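Local coordinates for hypothetical protein Atu0120 (Agrobacterium tumefaciens, PDB 2I6H), which is of unknown function but belongs to the DUF924 family of bacterial proteins and has an all-helical fold without strands, at residues V35-K40 against D54-D59; D63-A68 against N96-T101. All blocks are in the same frame, centred on the assembly; numbering follows the deposited sequence. Where two conformers were deposited one is given.

Contact 1 of 2, residues V35-K40 against D54-D59; sequences VDFWKK and DNHFHD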
ATOM      1  N   VAL A  35       6.307 -17.424 -12.147  1.00 10.42           N
ATOM      2  CA  VAL A  35       5.325 -17.266 -11.079  1.00 11.64           C
ATOM      3  C   VAL A  35       5.911 -17.746  -9.740  1.00 12.38           C
ATOM      4  O   VAL A  35       5.806 -17.036  -8.721  1.00 12.99           O
ATOM      5  CB  VAL A  35       3.974 -17.955 -11.423  1.00 11.82           C
ATOM      6  CG1 VAL A  35       3.010 -17.884 -10.191  1.00 15.73           C
ATOM      7  CG2 VAL A  35       3.318 -17.252 -12.669  1.00 11.35           C
ATOM      8  N   ASP A  36       6.565 -18.909  -9.755  1.00 11.72           N
ATOM      9  CA  ASP A  36       7.255 -19.436  -8.546  1.00 12.03           C
ATOM     10  C   ASP A  36       8.276 -18.423  -7.980  1.00 11.59           C
ATOM     11  O   ASP A  36       8.357 -18.191  -6.780  1.00 10.84           O
ATOM     12  CB  ASP A  36       7.980 -20.733  -8.892  1.00 12.58           C
ATOM     13  CG  ASP A  36       7.057 -21.928  -8.941  1.00 17.98           C
ATOM     14  OD1 ASP A  36       5.860 -21.779  -8.594  1.00 22.39           O
ATOM     15  OD2 ASP A  36       7.543 -23.008  -9.323  1.00 21.92           O
ATOM     16  N   PHE A  37       9.095 -17.872  -8.865  1.00 11.00           N
ATOM     17  CA  PHE A  37      10.063 -16.834  -8.489  1.00 10.28           C
ATOM     18  C   PHE A  37       9.356 -15.631  -7.801  1.00 10.82           C
ATOM     19  O   PHE A  37       9.806 -15.135  -6.765  1.00 10.03           O
ATOM     20  CB  PHE A  37      10.789 -16.372  -9.757  1.00 10.71           C
ATOM     21  CG  PHE A  37      11.574 -15.079  -9.589  1.00  8.31           C
ATOM     22  CD1 PHE A  37      12.909 -15.089  -9.182  1.00 11.22           C
ATOM     23  CD2 PHE A  37      10.980 -13.847  -9.884  1.00  9.45           C
ATOM     24  CE1 PHE A  37      13.625 -13.875  -9.045  1.00 12.37           C
ATOM     25  CE2 PHE A  37      11.698 -12.630  -9.736  1.00 11.42           C
ATOM     26  CZ  PHE A  37      13.005 -12.658  -9.325  1.00 10.92           C
ATOM     27  N   TRP A  38       8.273 -15.164  -8.412  1.00  9.98           N
ATOM     28  CA  TRP A  38       7.513 -14.022  -7.867  1.00 10.92           C
ATOM     29  C   TRP A  38       6.943 -14.353  -6.469  1.00 10.95           C
ATOM     30  O   TRP A  38       7.051 -13.524  -5.512  1.00 11.60           O
ATOM     31  CB  TRP A  38       6.414 -13.637  -8.835  1.00 11.30           C
ATOM     32  CG  TRP A  38       5.908 -12.166  -8.651  1.00 11.39           C
ATOM     33  CD1 TRP A  38       4.690 -11.770  -8.177  1.00 12.27           C
ATOM     34  CD2 TRP A  38       6.642 -10.967  -8.922  1.00 11.95           C
ATOM     35  NE1 TRP A  38       4.605 -10.395  -8.143  1.00 10.83           N
ATOM     36  CE2 TRP A  38       5.783  -9.873  -8.607  1.00 11.60           C
ATOM     37  CE3 TRP A  38       7.936 -10.706  -9.417  1.00 11.88           C
ATOM     38  CZ2 TRP A  38       6.181  -8.540  -8.744  1.00 12.39           C
ATOM     39  CZ3 TRP A  38       8.327  -9.370  -9.579  1.00 13.86           C
ATOM     40  CH2 TRP A  38       7.447  -8.306  -9.248  1.00 13.05           C
ATOM     41  N   LYS A  39       6.321 -15.525  -6.344  1.00 11.15           N
ATOM     42  CA  LYS A  39       5.706 -15.919  -5.063  1.00 11.32           C
ATOM     43  C   LYS A  39       6.774 -16.022  -3.968  1.00 11.89           C
ATOM     44  O   LYS A  39       6.605 -15.526  -2.842  1.00 10.80           O
ATOM     45  CB  LYS A  39       4.946 -17.235  -5.238  1.00 11.62           C
ATOM     46  CG  LYS A  39       3.645 -17.098  -6.107  1.00 12.03           C
ATOM     47  CD  LYS A  39       2.987 -18.505  -6.154  1.00 13.09           C
ATOM     48  CE  LYS A  39       1.745 -18.577  -6.995  1.00 17.49           C
ATOM     49  NZ  LYS A  39       1.240 -20.018  -7.247  1.00 18.88           N
ATOM     50  N   LYS A  40       7.916 -16.602  -4.327  1.00 11.66           N
ATOM     51  CA  LYS A  40       9.018 -16.779  -3.361  1.00 12.62           C
ATOM     52  C   LYS A  40       9.564 -15.435  -2.891  1.00 13.15           C
ATOM     53  O   LYS A  40       9.788 -15.249  -1.677  1.00 13.43           O
ATOM     54  CB  LYS A  40      10.118 -17.622  -3.972  1.00 11.94           C
ATOM     55  CG  LYS A  40      11.178 -18.072  -2.958  1.00 14.87           C
ATOM     56  CD  LYS A  40      12.167 -19.021  -3.661  1.00 18.37           C
ATOM     57  CE  LYS A  40      13.080 -19.706  -2.663  1.00 19.81           C
ATOM     58  NZ  LYS A  40      13.981 -18.750  -1.980  1.00 20.69           N
ATOM     59  N   ASP A  54      16.406  -6.495  -8.370  1.00 11.24           N
ATOM     60  CA  ASP A  54      16.369  -6.102  -9.785  1.00 11.03           C
ATOM     61  C   ASP A  54      17.348  -6.980 -10.576  1.00 10.99           C
ATOM     62  O   ASP A  54      17.029  -7.517 -11.656  1.00 10.49           O
ATOM     63  CB  ASP A  54      16.773  -4.628  -9.939  1.00 11.67           C
ATOM     64  CG  ASP A  54      15.776  -3.659  -9.290  1.00 14.41           C
ATOM     65  OD1 ASP A  54      14.630  -4.042  -8.981  1.00 14.05           O
ATOM     66  OD2 ASP A  54      16.143  -2.481  -9.099  1.00 15.83           O
ATOM     67  N   ASN A  55      18.553  -7.113 -10.024  1.00 10.88           N
ATOM     68  CA  ASN A  55      19.630  -7.936 -10.618  0.50 10.87           C
ATOM     69  C   ASN A  55      19.170  -9.373 -10.801  1.00 11.01           C
ATOM     70  O   ASN A  55      19.383 -10.015 -11.850  1.00 11.19           O
ATOM     71  CB  ASN A  55      20.848  -7.969  -9.680  0.50 11.25           C
ATOM     72  CG  ASN A  55      21.899  -6.940 -10.030  0.50 14.51           C
ATOM     73  OD1 ASN A  55      21.592  -5.790 -10.274  0.50 16.78           O
ATOM     74  ND2 ASN A  55      23.163  -7.354 -10.004  0.50 15.94           N
ATOM     75  N   HIS A  56      18.578  -9.903  -9.743  1.00  9.49           N
ATOM     76  CA  HIS A  56      18.155 -11.260  -9.730  1.00  9.53           C
ATOM     77  C   HIS A  56      17.064 -11.528 -10.808  1.00  9.74           C
ATOM     78  O   HIS A  56      17.123 -12.521 -11.554  1.00  9.82           O
ATOM     79  CB  HIS A  56      17.661 -11.553  -8.295  1.00  9.66           C
ATOM     80  CG  HIS A  56      17.291 -12.976  -8.047  1.00 10.09           C
ATOM     81  ND1 HIS A  56      16.647 -13.377  -6.895  1.00 13.49           N
ATOM     82  CD2 HIS A  56      17.483 -14.100  -8.789  1.00  9.35           C
ATOM     83  CE1 HIS A  56      16.460 -14.687  -6.935  1.00 11.39           C
ATOM     84  NE2 HIS A  56      16.946 -15.148  -8.079  1.00 13.02           N
ATOM     85  N   PHE A  57      16.070 -10.650 -10.853  1.00  9.70           N
ATOM     86  CA  PHE A  57      14.948 -10.754 -11.800  1.00  9.50           C
ATOM     87  C   PHE A  57      15.543 -10.709 -13.219  1.00  9.81           C
ATOM     88  O   PHE A  57      15.202 -11.506 -14.085  1.00  8.85           O
ATOM     89  CB  PHE A  57      14.025  -9.569 -11.521  1.00  9.07           C
ATOM     90  CG  PHE A  57      12.629  -9.690 -12.072  1.00  9.05           C
ATOM     91  CD1 PHE A  57      12.186 -10.839 -12.747  1.00  8.42           C
ATOM     92  CD2 PHE A  57      11.741  -8.610 -11.898  1.00  9.49           C
ATOM     93  CE1 PHE A  57      10.872 -10.912 -13.266  1.00  8.53           C
ATOM     94  CE2 PHE A  57      10.448  -8.682 -12.397  1.00 10.24           C
ATOM     95  CZ  PHE A  57      10.015  -9.836 -13.090  1.00  9.50           C
ATOM     96  N   HIS A  58      16.472  -9.796 -13.437  1.00 10.49           N
ATOM     97  CA  HIS A  58      17.103  -9.680 -14.762  1.00 11.28           C
ATOM     98  C   HIS A  58      17.917 -10.942 -15.152  1.00 12.39           C
ATOM     99  O   HIS A  58      17.805 -11.439 -16.295  1.00 13.37           O
ATOM    100  CB  HIS A  58      17.999  -8.441 -14.793  1.00 12.00           C
ATOM    101  CG  HIS A  58      18.594  -8.167 -16.134  1.00 11.16           C
ATOM    102  ND1 HIS A  58      19.741  -8.793 -16.576  1.00 12.63           N
ATOM    103  CD2 HIS A  58      18.184  -7.356 -17.147  1.00 12.76           C
ATOM    104  CE1 HIS A  58      20.031  -8.357 -17.794  1.00 15.03           C
ATOM    105  NE2 HIS A  58      19.096  -7.490 -18.163  1.00 13.65           N
ATOM    106  N   ASP A  59      18.727 -11.449 -14.209  1.00 12.82           N
ATOM    107  CA  ASP A  59      19.503 -12.665 -14.446  0.60 13.53           C
ATOM    108  C   ASP A  59      18.613 -13.835 -14.874  1.00 13.05           C
ATOM    109  O   ASP A  59      18.953 -14.569 -15.819  1.00 14.05           O
ATOM    110  CB  ASP A  59      20.335 -13.028 -13.208  0.60 13.48           C
ATOM    111  CG  ASP A  59      21.206 -14.275 -13.410  0.60 16.74           C
ATOM    112  OD1 ASP A  59      21.852 -14.422 -14.467  0.60 20.51           O
ATOM    113  OD2 ASP A  59      21.276 -15.105 -12.475  0.60 21.52           O
TER
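Phe37 and Trp38 meet His56 and Phe57 in a four-membered aromatic cluster that fills the gap between two antiparallel helices of an all-helical fold. The short axes run at 167° and approach no closer than 11.9 Å, a separation too wide for backbone packing and bridged here by ring systems.

One contact is a T-shaped pair. Phe37 points its edge at the face of His56, with the planes at 82° and the centroids 5.0 Å apart. Phe37 CE1 stands 3.6 Å above the imidazole plane, over the ring centre, so all five ring atoms of His56 lie at nearly equal distances from that one carbon. The two side chains reach past each other from opposite helices. With CG anti to the backbone N, Phe37 extends toward the facing helix.

The remaining ring contacts are apolar and less regular. Phe37 and Phe57 have planes only 27° apart, yet they are displaced so far along their planes that they hardly overlap; this is no true stack, and the touching falls on Phe37 CE2 and CZ, the latter 3.7 Å from Phe57 CA. Trp38 lies oblique to Phe57 through its six-membered ring.

Around the cluster, the indole of Trp38 also stacks on Trp46 and meets Phe134 edge-to-face, while Phe57 takes Phe93 of helix 80-97, and Phe37 takes Phe61, as further edge-to-face partners. Phe37, Trp38 and Phe57 are buried, whereas His56 lies on the exposed side. No polar bond joins the two segments, so the contact probably rests on ring packing, with edge-to-face electrostatics at His56. The closest approaches to Phe57 come at separate corners of its ring: CD1 is 3.5 Å from Phe37 CE2, and CE2 is 3.6 Å from Trp38 CZ3.

Contact 2 of 2, residues D63-A68 against N96-T101; sequences DAHFAA and NCFRGT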
ATOM      1  N   ASP A  63      15.658 -12.911 -20.948  1.00 10.33           N
ATOM      2  CA  ASP A  63      15.311 -13.557 -22.237  1.00 10.81           C
ATOM      3  C   ASP A  63      13.802 -13.733 -22.390  1.00 11.27           C
ATOM      4  O   ASP A  63      13.255 -13.511 -23.477  1.00 11.57           O
ATOM      5  CB  ASP A  63      16.040 -14.901 -22.404  1.00 11.78           C
ATOM      6  CG  ASP A  63      17.508 -14.723 -22.707  1.00 16.16           C
ATOM      7  OD1 ASP A  63      17.936 -13.575 -23.041  1.00 14.29           O
ATOM      8  OD2 ASP A  63      18.251 -15.722 -22.590  1.00 20.47           O
ATOM      9  N   ALA A  64      13.157 -14.141 -21.292  1.00 11.06           N
ATOM     10  CA  ALA A  64      11.710 -14.309 -21.266  1.00 10.51           C
ATOM     11  C   ALA A  64      11.006 -12.988 -21.586  1.00 10.20           C
ATOM     12  O   ALA A  64      10.017 -12.985 -22.362  1.00  8.61           O
ATOM     13  CB  ALA A  64      11.264 -14.862 -19.929  1.00 10.23           C
ATOM     14  N   HIS A  65      11.509 -11.876 -21.013  1.00  9.51           N
ATOM     15  CA  HIS A  65      10.910 -10.566 -21.296  1.00  9.33           C
ATOM     16  C   HIS A  65      10.889 -10.328 -22.802  1.00  9.94           C
ATOM     17  O   HIS A  65       9.840  -9.923 -23.375  1.00  9.23           O
ATOM     18  CB  HIS A  65      11.667  -9.394 -20.654  1.00  9.07           C
ATOM     19  CG  HIS A  65      11.096  -8.061 -21.057  1.00  8.98           C
ATOM     20  ND1 HIS A  65      11.655  -7.258 -22.041  1.00 13.31           N
ATOM     21  CD2 HIS A  65       9.968  -7.433 -20.655  1.00  6.44           C
ATOM     22  CE1 HIS A  65      10.909  -6.163 -22.175  1.00  7.20           C
ATOM     23  NE2 HIS A  65       9.876  -6.255 -21.351  1.00 13.35           N
ATOM     24  N   PHE A  66      12.053 -10.527 -23.420  1.00  9.68           N
ATOM     25  CA  PHE A  66      12.175 -10.261 -24.849  1.00 10.26           C
ATOM     26  C   PHE A  66      11.310 -11.176 -25.721  1.00  9.40           C
ATOM     27  O   PHE A  66      10.706 -10.710 -26.698  1.00  9.71           O
ATOM     28  CB  PHE A  66      13.637 -10.150 -25.273  1.00  9.77           C
ATOM     29  CG  PHE A  66      14.233  -8.811 -24.892  1.00  7.91           C
ATOM     30  CD1 PHE A  66      14.115  -7.702 -25.765  1.00 10.05           C
ATOM     31  CD2 PHE A  66      14.840  -8.644 -23.661  1.00  8.20           C
ATOM     32  CE1 PHE A  66      14.618  -6.425 -25.395  1.00 11.54           C
ATOM     33  CE2 PHE A  66      15.365  -7.393 -23.301  1.00 10.73           C
ATOM     34  CZ  PHE A  66      15.244  -6.293 -24.141  1.00 10.09           C
ATOM     35  N   ALA A  67      11.202 -12.435 -25.326  1.00 10.90           N
ATOM     36  CA  ALA A  67      10.335 -13.401 -26.033  1.00  9.94           C
ATOM     37  C   ALA A  67       8.882 -12.913 -25.970  1.00 10.19           C
ATOM     38  O   ALA A  67       8.164 -12.910 -26.973  1.00 10.31           O
ATOM     39  CB  ALA A  67      10.451 -14.814 -25.425  1.00 11.98           C
ATOM     40  N   ALA A  68       8.440 -12.534 -24.782  1.00  9.16           N
ATOM     41  CA  ALA A  68       7.065 -12.000 -24.620  1.00  9.79           C
ATOM     42  C   ALA A  68       6.858 -10.767 -25.517  1.00  9.03           C
ATOM     43  O   ALA A  68       5.834 -10.649 -26.188  1.00  8.49           O
ATOM     44  CB  ALA A  68       6.807 -11.644 -23.169  1.00  9.28           C
ATOM     45  N   ASN A  96      11.545  -2.901 -12.811  1.00 10.51           N
ATOM     46  CA  ASN A  96      12.697  -3.336 -12.018  1.00 11.84           C
ATOM     47  C   ASN A  96      14.011  -3.204 -12.772  1.00 11.78           C
ATOM     48  O   ASN A  96      15.043  -2.860 -12.166  1.00 12.16           O
ATOM     49  CB  ASN A  96      12.562  -4.805 -11.604  1.00 11.06           C
ATOM     50  CG  ASN A  96      11.448  -5.032 -10.605  1.00 14.00           C
ATOM     51  OD1 ASN A  96      10.313  -5.398 -10.992  1.00 12.91           O
ATOM     52  ND2 ASN A  96      11.744  -4.756  -9.308  1.00 14.34           N
ATOM     53  N   CYS A  97      13.997  -3.513 -14.065  1.00 11.12           N
ATOM     54  CA  CYS A  97      15.250  -3.801 -14.776  1.00 11.36           C
ATOM     55  C   CYS A  97      15.689  -2.772 -15.795  1.00 11.67           C
ATOM     56  O   CYS A  97      16.830  -2.868 -16.293  1.00 11.82           O
ATOM     57  CB  CYS A  97      15.192  -5.196 -15.435  1.00 10.04           C
ATOM     58  SG  CYS A  97      14.862  -6.511 -14.181  1.00 14.95           S
ATOM     59  N   PHE A  98      14.803  -1.830 -16.143  1.00 11.23           N
ATOM     60  CA  PHE A  98      15.165  -0.804 -17.146  1.00 11.58           C
ATOM     61  C   PHE A  98      15.044   0.623 -16.574  1.00 12.06           C
ATOM     62  O   PHE A  98      14.809   1.580 -17.319  1.00 11.67           O
ATOM     63  CB  PHE A  98      14.295  -0.899 -18.413  1.00 10.65           C
ATOM     64  CG  PHE A  98      14.292  -2.231 -19.089  1.00 10.18           C
ATOM     65  CD1 PHE A  98      15.471  -2.996 -19.256  1.00 11.28           C
ATOM     66  CD2 PHE A  98      13.099  -2.712 -19.620  1.00 10.02           C
ATOM     67  CE1 PHE A  98      15.436  -4.242 -19.942  1.00 10.20           C
ATOM     68  CE2 PHE A  98      13.045  -3.930 -20.321  1.00  8.51           C
ATOM     69  CZ  PHE A  98      14.201  -4.691 -20.507  1.00  9.54           C
ATOM     70  N   ARG A  99      15.249   0.749 -15.261  1.00 11.87           N
ATOM     71  CA  ARG A  99      15.001   1.995 -14.522  1.00 12.55           C
ATOM     72  C   ARG A  99      15.693   3.193 -15.168  1.00 11.69           C
ATOM     73  O   ARG A  99      16.793   3.051 -15.674  1.00 12.58           O
ATOM     74  CB  ARG A  99      15.494   1.867 -13.079  1.00 12.76           C
ATOM     75  CG  ARG A  99      14.682   0.925 -12.224  1.00 14.73           C
ATOM     76  CD  ARG A  99      15.294   0.810 -10.818  1.00 14.01           C
ATOM     77  NE  ARG A  99      14.698  -0.291 -10.059  1.00 15.32           N
ATOM     78  CZ  ARG A  99      13.536  -0.239  -9.405  1.00 15.54           C
ATOM     79  NH1 ARG A  99      12.768   0.856  -9.417  1.00 15.71           N
ATOM     80  NH2 ARG A  99      13.106  -1.325  -8.750  1.00 16.19           N
ATOM     81  N   GLY A 100      15.021   4.345 -15.171  1.00 11.78           N
ATOM     82  CA  GLY A 100      15.651   5.585 -15.654  1.00 11.28           C
ATOM     83  C   GLY A 100      15.714   5.735 -17.160  1.00 10.63           C
ATOM     84  O   GLY A 100      16.333   6.693 -17.665  1.00 11.59           O
ATOM     85  N   THR A 101      15.083   4.806 -17.890  1.00 10.39           N
ATOM     86  CA  THR A 101      15.071   4.816 -19.355  1.00 11.23           C
ATOM     87  C   THR A 101      13.685   4.641 -19.961  1.00 11.56           C
ATOM     88  O   THR A 101      12.751   4.131 -19.298  1.00 11.60           O
ATOM     89  CB  THR A 101      15.996   3.715 -19.993  1.00  9.64           C
ATOM     90  OG1 THR A 101      15.363   2.433 -19.930  1.00 10.03           O
ATOM     91  CG2 THR A 101      17.364   3.640 -19.298  1.00  9.47           C
TER
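Phe98 makes the contact from residues 96-101, reaching His65 and Phe66 in residues 63-68 of helix 51-69 from just beyond a helix end. Before it, Asn96 and Cys97 are the last two residues of helix 80-97 and pack on Phe57 farther back along helix 51-69.

Phe98 is the first residue to leave helical backbone angles, and its CG lies anti to the carbonyl carbon, which sends the ring toward the other helix. Its leading edge meets the face of His65 in a T-shaped pair, centroids 5.3 Å apart and planes at 74°. Phe98 CZ adds a looser contact, 4.1 Å from Phe66 CE2, with the two side chains crossing at a slant.

The chain then reverses through Arg99 and Gly100 in a type II beta turn, Gly100 taking the positive phi (79°) of its third position. Thr101 closes the turn: Thr101 OG1 donates to Phe98 O at 2.8 Å, with the donor tilted 21° from the carbonyl plane, whereas the backbone bond from Thr101 N to the same oxygen is weak.

Chemically, the union between the segments is made by aromatic rings, T-shaped at His65 and apolar at Phe66, while the hydrogen bonding at Phe98 O stays within the turn, consistent with a locally braced loop presenting one ring to the helix.

In the fold
From the N terminus, helix 29-41 leads through the short helix 43-46 into helix 51-69, and contact 1 closes this first loop by pairing the two longer helices. The chain continues along helix 51-69 to residues 63-68, then returns through helix 80-97, and the turn just after it closes contact 2. The two loops thus follow in series, neither nesting nor crossing, and share helix 51-69, with centres about 12 Å apart. Direct bonds also join them: Asp54 OD2 makes a 2.8 Å salt bridge to Arg99 NE, and Asp54 OD1 probably hydrogen-bonds Asn96 ND2. Together they tie helices 29-41 and 80-97 to helix 51-69.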